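Local coordinates for protein separin (Saccharomyces cerevisiae, PDB 5U1T) that cleaves the cohesin subunit MCD1/SCC1 as a cysteine protease at the onset of anaphase, allowing chromosomes to segregate, and is held inactive by securin during most of the cell cycle, at residues L656-D661 against K902-L908; S688-V693 against K741-E745; A870-T876 against S891-Y895. All coordinates share one frame; numbering follows the deposited sequence.

Contact 1. Residues L656-D661 against K902-L908; sequences LYMIDD and KTFLPNL
Tyr-657 and Leu-908 meet over a ring face. Leu-908 CD2 lies 3.6 Å from the centroid of the Tyr-657 ring, a CH-pi contact. Leu-905 crosses the tyrosine at about a right angle, with its CD1 3.7 Å from Tyr-657 CD1. Two carbonyls of 656-661 accept bonds from 902-908. Thr-903 OG1 donates to Leu-656 O at 2.7 Å, almost in line with the C=O bond. Phe-904 N donates to Tyr-657 O at 3.0 Å, from above the carbonyl plane. At the other end, extended Lys-902 brings NZ to 2.7 Å from Asp-661 OD1, a salt bridge on the syn side. With an alanine in place of Asp-661, the Lys-902 ammonium would probably lose its mate and its chain would be freer to swing.

In the next shell, Thr-903 OG1, anti to its own N (chi1 169°), also accepts from Leu-905 N at 2.9 Å. One hydroxyl thus ties the start of helix 905-912 to the Leu-656 carbonyl. His-694 meets the Tyr-657 ring edge-to-face. Tyr-657 has positive phi and is the C-prime residue of the Schellman motif that ends helix 642-655. The arrangement is a Schellman helix end docked on a capped helix start.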
loop_
_atom_site.group_PDB
_atom_site.type_symbol
_atom_site.label_atom_id
_atom_site.label_comp_id
_atom_site.label_asym_id
_atom_site.label_seq_id
_atom_site.Cartn_x
_atom_site.Cartn_y
_atom_site.Cartn_z
ATOM N N LEU A 656 13.312 -8.469 6.198
ATOM C CA LEU A 656 14.664 -9.013 6.195
ATOM C C LEU A 656 14.669 -10.542 6.389
ATOM O O LEU A 656 15.719 -11.153 6.653
ATOM C CB LEU A 656 15.518 -8.320 7.255
ATOM C CG LEU A 656 15.921 -6.932 6.777
ATOM C CD1 LEU A 656 16.816 -6.225 7.774
ATOM C CD2 LEU A 656 16.568 -6.972 5.410
ATOM N N TYR A 657 13.487 -11.141 6.220
ATOM C CA TYR A 657 13.251 -12.581 6.419
ATOM C C TYR A 657 13.844 -13.081 7.742
ATOM O O TYR A 657 14.363 -14.188 7.841
ATOM C CB TYR A 657 13.775 -13.400 5.218
ATOM C CG TYR A 657 12.877 -13.274 3.995
ATOM C CD1 TYR A 657 13.053 -12.239 3.079
ATOM C CD2 TYR A 657 11.841 -14.169 3.775
ATOM C CE1 TYR A 657 12.242 -12.119 1.985
ATOM C CE2 TYR A 657 11.024 -14.054 2.676
ATOM C CZ TYR A 657 11.222 -13.027 1.786
ATOM O OH TYR A 657 10.385 -12.907 0.689
ATOM N N MET A 658 13.738 -12.248 8.769
ATOM C CA MET A 658 14.098 -12.675 10.103
ATOM C C MET A 658 12.864 -13.288 10.746
ATOM O O MET A 658 12.249 -12.705 11.627
ATOM C CB MET A 658 14.640 -11.514 10.919
ATOM C CG MET A 658 15.743 -10.722 10.238
ATOM S SD MET A 658 16.433 -9.529 11.404
ATOM C CE MET A 658 17.399 -8.500 10.326
ATOM N N ILE A 659 12.502 -14.477 10.287
ATOM C CA ILE A 659 11.231 -15.059 10.681
ATOM C C ILE A 659 11.235 -15.362 12.179
ATOM O O ILE A 659 10.212 -15.212 12.846
ATOM C CB ILE A 659 10.904 -16.327 9.856
ATOM C CG1 ILE A 659 10.244 -15.958 8.532
ATOM C CG2 ILE A 659 9.890 -17.172 10.558
ATOM C CD1 ILE A 659 11.106 -15.180 7.602
ATOM N N ASP A 660 12.391 -15.761 12.703
ATOM C CA ASP A 660 12.543 -15.982 14.141
ATOM C C ASP A 660 11.986 -14.813 14.961
ATOM O O ASP A 660 11.079 -14.988 15.780
ATOM C CB ASP A 660 14.017 -16.207 14.512
ATOM C CG ASP A 660 14.451 -17.686 14.409
ATOM O OD1 ASP A 660 13.583 -18.587 14.260
ATOM O OD2 ASP A 660 15.679 -17.939 14.500
ATOM N N ASP A 661 12.522 -13.620 14.729
ATOM C CA ASP A 661 12.140 -12.473 15.545
ATOM C C ASP A 661 10.734 -11.998 15.247
ATOM O O ASP A 661 10.040 -11.524 16.134
ATOM C CB ASP A 661 13.126 -11.327 15.351
ATOM C CG ASP A 661 14.526 -11.711 15.748
ATOM O OD1 ASP A 661 14.744 -12.011 16.946
ATOM O OD2 ASP A 661 15.403 -11.726 14.859
ATOM N N LYS A 902 20.053 -15.086 11.883
ATOM C CA LYS A 902 18.630 -14.971 12.238
ATOM C C LYS A 902 17.765 -14.541 11.050
ATOM O O LYS A 902 16.562 -14.303 11.201
ATOM C CB LYS A 902 18.436 -14.005 13.418
ATOM C CG LYS A 902 18.108 -14.714 14.751
ATOM C CD LYS A 902 17.809 -13.727 15.898
ATOM C CE LYS A 902 17.259 -14.449 17.146
ATOM N NZ LYS A 902 16.651 -13.540 18.175
ATOM N N THR A 903 18.395 -14.477 9.876
ATOM C CA THR A 903 17.738 -14.197 8.611
ATOM C C THR A 903 17.871 -15.356 7.591
ATOM O O THR A 903 18.964 -15.886 7.338
ATOM C CB THR A 903 18.303 -12.916 7.988
ATOM O OG1 THR A 903 17.838 -12.787 6.644
ATOM C CG2 THR A 903 19.811 -12.945 7.981
ATOM N N PHE A 904 16.740 -15.737 7.004
ATOM C CA PHE A 904 16.704 -16.702 5.915
ATOM C C PHE A 904 17.065 -16.050 4.590
ATOM O O PHE A 904 17.103 -16.717 3.564
ATOM C CB PHE A 904 15.316 -17.339 5.820
ATOM C CG PHE A 904 15.221 -18.460 4.828
ATOM C CD1 PHE A 904 15.863 -19.661 5.059
ATOM C CD2 PHE A 904 14.481 -18.311 3.669
ATOM C CE1 PHE A 904 15.769 -20.699 4.154
ATOM C CE2 PHE A 904 14.375 -19.345 2.755
ATOM C CZ PHE A 904 15.027 -20.543 2.999
ATOM N N LEU A 905 17.323 -14.748 4.607
ATOM C CA LEU A 905 17.512 -14.015 3.361
ATOM C C LEU A 905 18.738 -14.483 2.540
ATOM O O LEU A 905 18.645 -14.592 1.328
ATOM C CB LEU A 905 17.590 -12.511 3.640
ATOM C CG LEU A 905 17.523 -11.579 2.434
ATOM C CD1 LEU A 905 16.421 -12.019 1.515
ATOM C CD2 LEU A 905 17.271 -10.166 2.892
ATOM N N PRO A 906 19.888 -14.764 3.173
ATOM C CA PRO A 906 20.944 -15.253 2.261
ATOM C C PRO A 906 20.721 -16.693 1.707
ATOM O O PRO A 906 21.241 -17.059 0.632
ATOM C CB PRO A 906 22.212 -15.179 3.121
ATOM C CG PRO A 906 21.746 -15.010 4.527
ATOM C CD PRO A 906 20.418 -14.363 4.489
ATOM N N ASN A 907 19.941 -17.487 2.441
ATOM C CA ASN A 907 19.496 -18.794 1.974
ATOM C C ASN A 907 18.388 -18.750 0.929
ATOM O O ASN A 907 18.312 -19.622 0.057
ATOM C CB ASN A 907 19.034 -19.624 3.159
ATOM C CG ASN A 907 20.131 -20.503 3.678
ATOM O OD1 ASN A 907 21.101 -20.778 2.959
ATOM N ND2 ASN A 907 20.005 -20.950 4.926
ATOM N N LEU A 908 17.520 -17.747 1.030
ATOM C CA LEU A 908 16.493 -17.525 0.027
ATOM C C LEU A 908 17.158 -17.192 -1.296
ATOM O O LEU A 908 16.771 -17.716 -2.347
ATOM C CB LEU A 908 15.551 -16.415 0.459
ATOM C CG LEU A 908 14.329 -16.155 -0.414
ATOM C CD1 LEU A 908 13.599 -17.439 -0.666
ATOM C CD2 LEU A 908 13.440 -15.195 0.309
#

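Contact 2. Residues S688-V693 against K741-E745; sequences SSLINV and KIFNE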
loop_
_atom_site.group_PDB
_atom_site.type_symbol
_atom_site.label_atom_id
_atom_site.label_comp_id
_atom_site.label_asym_id
_atom_site.label_seq_id
_atom_site.Cartn_x
_atom_site.Cartn_y
_atom_site.Cartn_z
ATOM N N SER A 688 -2.917 -4.934 10.634
ATOM C CA SER A 688 -2.155 -4.790 9.413
ATOM C C SER A 688 -0.825 -5.547 9.493
ATOM O O SER A 688 -0.374 -6.121 8.508
ATOM C CB SER A 688 -1.914 -3.312 9.116
ATOM O OG SER A 688 -1.646 -3.104 7.743
ATOM N N SER A 689 -0.215 -5.563 10.670
ATOM C CA SER A 689 1.103 -6.160 10.820
ATOM C C SER A 689 1.055 -7.683 10.787
ATOM O O SER A 689 2.053 -8.337 10.476
ATOM C CB SER A 689 1.752 -5.703 12.125
ATOM O OG SER A 689 1.015 -6.173 13.234
ATOM N N LEU A 690 -0.100 -8.240 11.123
ATOM C CA LEU A 690 -0.237 -9.680 11.228
ATOM C C LEU A 690 -0.585 -10.348 9.911
ATOM O O LEU A 690 -0.902 -11.517 9.882
ATOM C CB LEU A 690 -1.301 -10.023 12.258
ATOM C CG LEU A 690 -0.897 -9.709 13.693
ATOM C CD1 LEU A 690 -1.981 -10.118 14.678
ATOM C CD2 LEU A 690 0.432 -10.392 14.023
ATOM N N ILE A 691 -0.512 -9.618 8.814
ATOM C CA ILE A 691 -1.056 -10.142 7.580
ATOM C C ILE A 691 -0.060 -11.029 6.809
ATOM O O ILE A 691 -0.452 -12.066 6.291
ATOM C CB ILE A 691 -1.570 -8.985 6.703
ATOM C CG1 ILE A 691 -2.863 -8.430 7.311
ATOM C CG2 ILE A 691 -1.819 -9.434 5.271
ATOM C CD1 ILE A 691 -3.430 -7.236 6.580
ATOM N N ASN A 692 1.214 -10.642 6.774
ATOM C CA ASN A 692 2.308 -11.367 6.098
ATOM C C ASN A 692 2.273 -12.920 6.076
ATOM O O ASN A 692 2.064 -13.542 7.113
ATOM C CB ASN A 692 3.615 -10.923 6.741
ATOM C CG ASN A 692 4.807 -11.133 5.850
ATOM O OD1 ASN A 692 5.138 -12.258 5.493
ATOM N ND2 ASN A 692 5.481 -10.047 5.503
ATOM N N VAL A 693 2.498 -13.535 4.901
ATOM C CA VAL A 693 2.418 -15.001 4.759
ATOM C C VAL A 693 3.434 -15.714 5.637
ATOM O O VAL A 693 3.123 -16.728 6.269
ATOM C CB VAL A 693 2.636 -15.493 3.291
ATOM C CG1 VAL A 693 1.406 -15.254 2.440
ATOM C CG2 VAL A 693 3.886 -14.878 2.648
ATOM N N LYS A 741 -4.906 -5.254 1.684
ATOM C CA LYS A 741 -3.739 -6.013 2.100
ATOM C C LYS A 741 -4.106 -7.455 2.457
ATOM O O LYS A 741 -3.324 -8.360 2.212
ATOM C CB LYS A 741 -3.065 -5.328 3.288
ATOM C CG LYS A 741 -1.611 -5.663 3.490
ATOM C CD LYS A 741 -1.118 -5.098 4.793
ATOM C CE LYS A 741 0.287 -5.539 5.085
ATOM N NZ LYS A 741 0.674 -5.181 6.460
ATOM N N ILE A 742 -5.285 -7.671 3.033
ATOM C CA ILE A 742 -5.691 -9.022 3.383
ATOM C C ILE A 742 -5.858 -9.852 2.120
ATOM O O ILE A 742 -5.290 -10.933 2.010
ATOM C CB ILE A 742 -6.989 -9.045 4.192
ATOM C CG1 ILE A 742 -6.757 -8.501 5.606
ATOM C CG2 ILE A 742 -7.503 -10.451 4.297
ATOM C CD1 ILE A 742 -8.027 -8.365 6.429
ATOM N N PHE A 743 -6.602 -9.321 1.152
ATOM C CA PHE A 743 -6.824 -10.012 -0.123
ATOM C C PHE A 743 -5.555 -10.219 -0.957
ATOM O O PHE A 743 -5.456 -11.185 -1.695
ATOM C CB PHE A 743 -7.862 -9.257 -0.966
ATOM C CG PHE A 743 -9.268 -9.438 -0.487
ATOM C CD1 PHE A 743 -9.759 -10.701 -0.201
ATOM C CD2 PHE A 743 -10.094 -8.346 -0.296
ATOM C CE1 PHE A 743 -11.062 -10.873 0.267
ATOM C CE2 PHE A 743 -11.395 -8.505 0.177
ATOM C CZ PHE A 743 -11.882 -9.775 0.457
ATOM N N ASN A 744 -4.597 -9.308 -0.838
ATOM C CA ASN A 744 -3.322 -9.433 -1.523
ATOM C C ASN A 744 -2.496 -10.598 -0.990
ATOM O O ASN A 744 -1.888 -11.337 -1.761
ATOM C CB ASN A 744 -2.519 -8.135 -1.402
ATOM C CG ASN A 744 -2.568 -7.297 -2.659
ATOM O OD1 ASN A 744 -3.021 -7.753 -3.709
ATOM N ND2 ASN A 744 -2.093 -6.062 -2.567
ATOM N N GLU A 745 -2.466 -10.763 0.328
ATOM C CA GLU A 745 -1.686 -11.848 0.901
ATOM C C GLU A 745 -2.426 -13.162 0.775
ATOM O O GLU A 745 -1.813 -14.229 0.691
ATOM C CB GLU A 745 -1.343 -11.563 2.354
ATOM C CG GLU A 745 -0.149 -10.657 2.456
ATOM C CD GLU A 745 1.150 -11.419 2.431
ATOM O OE1 GLU A 745 2.059 -11.042 1.668
ATOM O OE2 GLU A 745 1.272 -12.384 3.195
#
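Ile-691 has the most surface buried here, and it is gripped by Lys-741 and Glu-745, one helical turn apart. Its CG2 faces Glu-745 and the Lys-741 carbonyl, while its CD1 faces the Lys-741 chain and Ile-742. CG2 is anti to the backbone N while CG1 lies beside that N (chi1 -73°), and this splits the two branches. Ile-691 CG2 rests on the aliphatic part of Glu-745, 3.5 Å from Glu-745 CG. Ile-691 CG2 also lies 3.6 Å from Lys-741 O. At the end of the other branch, Ile-691 CD1 comes to 3.6 Å from Lys-741 CD. The same Ile-691 CD1 is 3.7 Å from Ile-742 CG1, where the two isoleucines cross at about a right angle.

Lys-741 runs out extended. Its methylenes pass Ile-691 obliquely and carry the ammonium on to Ser-688. Lys-741 NZ donates to Ser-688 O, at a modelled length too short to trust, and more weakly to Ser-688 OG. The positive charge sits at the last turn of helix 680-689, where it would probably suit the helix dipole. Lys-741 NZ has a further partner in Glu-651 of helix 642-655, a salt bridge. The lysine thus joins three helices.

Glu-745 is buried and bends at chi2 (-87°). Its CB and CG stay against Ile-691, and its carboxylate turns toward Val-693. The exact placing of that carboxylate is doubtful in the model. Phe-794 of helix 782-805 also touches Glu-745.

Ile-691 further touches Leu-738. Its neighbours Leu-738, Lys-741, Ile-742 and Glu-745 are spaced i, i+3, i+4 and i+7 on one helix. Ile-691 sits among these four as a knob in a hole would, but it comes from the loop after helix 680-689. The arrangement is a loop packed against a helix in an all-helical region.

Contact 3. Residues A870-T876 against S891-Y895; sequences ADITSLT and SLVLY
Ile-872 lies over one face of the Tyr-895 ring, and this CH-pi contact is the centre of the interface. Ile-872 CB stands 3.4 Å from the Tyr-895 ring centroid, only 8° off the ring normal. The branches spread from there across the same face. CG2 lies over the CE1 and CZ side, and CG1 reaches toward CG. Tyr-895 has CG anti to its backbone N (chi1 -174°), which carries the ring across to helix 872-881.

The apolar contacts continue along that helix. Ile-872 CG1 is 3.8 Å from Leu-892 CD2. Thr-876 turns its methyl to the same leucine, with Thr-876 CG2 3.7 Å from Leu-892 CD2. In both pairs the side chains cross at about a right angle. Leu-875 CD2 lies 3.8 Å from Ser-891 OG. That hydroxyl has its polar partners in Lys-887 O and Leu-888 O.

One hydrogen bond crosses between the segments. Tyr-895 OH donates to Ala-870 O at 2.8 Å, with the donor tilted from the carbonyl plane. The oxygen of Ala-870 lies at the ring edge. The phenol oxygen is also bonded to Lys-622 N.

A second set of polar bonds stays within 870-876. Asp-871 is the N-cap of helix 872-881, and Asp-871 OD1 accepts from Ser-874 N at 3.0 Å. The same oxygen takes Thr-873 OG1 on its syn lone pair. Arg-834 of helix 829-845 bonds to Ser-874 OG and makes a weak, long ion pair with Asp-871.

The chemistry implies a division of labour. Carbon contacts fill the interface and cover one face of the tyrosine. The hydroxyl of that buried ring is satisfied by two backbone partners, Ala-870 O and Lys-622 N.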
loop_
_atom_site.group_PDB
_atom_site.type_symbol
_atom_site.label_atom_id
_atom_site.label_comp_id
_atom_site.label_asym_id
_atom_site.label_seq_id
_atom_site.Cartn_x
_atom_site.Cartn_y
_atom_site.Cartn_z
ATOM N N ALA A 870 21.368 1.231 2.312
ATOM C CA ALA A 870 20.277 1.135 3.282
ATOM C C ALA A 870 19.228 0.070 2.928
ATOM O O ALA A 870 18.677 -0.598 3.813
ATOM C CB ALA A 870 19.603 2.491 3.438
ATOM N N ASP A 871 18.950 -0.068 1.632
ATOM C CA ASP A 871 17.987 -1.050 1.124
ATOM C C ASP A 871 18.648 -2.333 0.556
ATOM O O ASP A 871 18.932 -2.416 -0.642
ATOM C CB ASP A 871 17.119 -0.402 0.050
ATOM C CG ASP A 871 15.975 -1.283 -0.381
ATOM O OD1 ASP A 871 15.888 -2.444 0.080
ATOM O OD2 ASP A 871 15.155 -0.809 -1.198
ATOM N N ILE A 872 18.864 -3.332 1.408
ATOM C CA ILE A 872 19.601 -4.524 0.981
ATOM C C ILE A 872 18.768 -5.362 0.000
ATOM O O ILE A 872 19.314 -5.926 -0.930
ATOM C CB ILE A 872 20.054 -5.403 2.184
ATOM C CG1 ILE A 872 20.927 -6.567 1.699
ATOM C CG2 ILE A 872 18.875 -5.941 2.969
ATOM C CD1 ILE A 872 22.074 -6.160 0.785
ATOM N N THR A 873 17.454 -5.399 0.183
ATOM C CA THR A 873 16.601 -6.163 -0.705
ATOM C C THR A 873 16.531 -5.543 -2.119
ATOM O O THR A 873 16.434 -6.283 -3.098
ATOM C CB THR A 873 15.178 -6.356 -0.110
ATOM O OG1 THR A 873 14.556 -5.097 0.123
ATOM C CG2 THR A 873 15.241 -7.102 1.204
ATOM N N SER A 874 16.618 -4.220 -2.261
ATOM C CA SER A 874 16.749 -3.646 -3.602
ATOM C C SER A 874 18.142 -3.846 -4.194
ATOM O O SER A 874 18.290 -3.914 -5.412
ATOM C CB SER A 874 16.443 -2.148 -3.616
ATOM O OG SER A 874 15.065 -1.888 -3.562
ATOM N N LEU A 875 19.163 -3.902 -3.344
ATOM C CA LEU A 875 20.548 -4.040 -3.806
ATOM C C LEU A 875 20.807 -5.444 -4.353
ATOM O O LEU A 875 21.414 -5.603 -5.424
ATOM C CB LEU A 875 21.540 -3.730 -2.686
ATOM C CG LEU A 875 23.007 -3.947 -3.064
ATOM C CD1 LEU A 875 23.506 -2.972 -4.123
ATOM C CD2 LEU A 875 23.883 -3.909 -1.828
ATOM N N THR A 876 20.349 -6.458 -3.619
ATOM C CA THR A 876 20.519 -7.830 -4.072
ATOM C C THR A 876 19.751 -8.042 -5.379
ATOM O O THR A 876 20.241 -8.732 -6.276
ATOM C CB THR A 876 20.075 -8.843 -3.012
ATOM O OG1 THR A 876 18.727 -8.584 -2.621
ATOM C CG2 THR A 876 20.985 -8.742 -1.798
ATOM N N SER A 891 27.292 -8.963 -0.077
ATOM C CA SER A 891 26.779 -7.713 0.468
ATOM C C SER A 891 25.666 -8.037 1.470
ATOM O O SER A 891 25.300 -7.216 2.311
ATOM C CB SER A 891 26.293 -6.785 -0.640
ATOM O OG SER A 891 25.255 -7.385 -1.366
ATOM N N LEU A 892 25.159 -9.259 1.397
ATOM C CA LEU A 892 24.274 -9.778 2.425
ATOM C C LEU A 892 25.013 -10.048 3.740
ATOM O O LEU A 892 24.406 -9.990 4.807
ATOM C CB LEU A 892 23.596 -11.065 1.957
ATOM C CG LEU A 892 22.446 -11.051 0.950
ATOM C CD1 LEU A 892 22.154 -12.486 0.495
ATOM C CD2 LEU A 892 21.207 -10.392 1.551
ATOM N N VAL A 893 26.308 -10.359 3.690
ATOM C CA VAL A 893 27.029 -10.529 4.948
ATOM C C VAL A 893 27.457 -9.168 5.503
ATOM O O VAL A 893 27.507 -8.986 6.720
ATOM C CB VAL A 893 28.269 -11.469 4.832
ATOM C CG1 VAL A 893 27.898 -12.767 4.143
ATOM C CG2 VAL A 893 29.451 -10.786 4.138
ATOM N N LEU A 894 27.739 -8.195 4.643
ATOM C CA LEU A 894 28.138 -6.889 5.163
ATOM C C LEU A 894 26.958 -6.084 5.674
ATOM O O LEU A 894 27.135 -4.987 6.184
ATOM C CB LEU A 894 28.870 -6.071 4.104
ATOM C CG LEU A 894 30.334 -6.445 3.888
ATOM C CD1 LEU A 894 31.003 -5.412 2.996
ATOM C CD2 LEU A 894 31.095 -6.608 5.225
ATOM N N TYR A 895 25.750 -6.611 5.510
ATOM C CA TYR A 895 24.548 -5.884 5.902
ATOM C C TYR A 895 24.000 -6.486 7.178
ATOM O O TYR A 895 23.516 -5.760 8.037
ATOM C CB TYR A 895 23.502 -5.921 4.788
ATOM C CG TYR A 895 22.262 -5.077 5.029
ATOM C CD1 TYR A 895 21.196 -5.563 5.778
ATOM C CD2 TYR A 895 22.141 -3.813 4.479
ATOM C CE1 TYR A 895 20.057 -4.807 5.988
ATOM C CE2 TYR A 895 21.005 -3.050 4.680
ATOM C CZ TYR A 895 19.959 -3.552 5.432
ATOM O OH TYR A 895 18.813 -2.799 5.614
#

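All three contacts lie in the helical part of the chain, away from the active site. Contacts 1 and 2 are buried, and contact 3 is partly so. Contacts 1 and 3 touch: Leu-656 CD2 packs on Ile-872 CG2 at 3.5 Å, and Leu-905 packs on Leu-892. Helices 893-896 and 905-912 follow each other in the chain, which joins these two contacts further. Contact 2 stands apart, its centre about 18 Å from that of contact 1. Along the chain, contacts 2 and 3 are both nested inside the loop that contact 1 closes. Contact 1 has backbone carbonyl bonds and a salt bridge from an exposed lysine to a buried aspartate. Contact 2 sets a lysine and a buried glutamate round an isoleucine. Contact 3 is largely apolar.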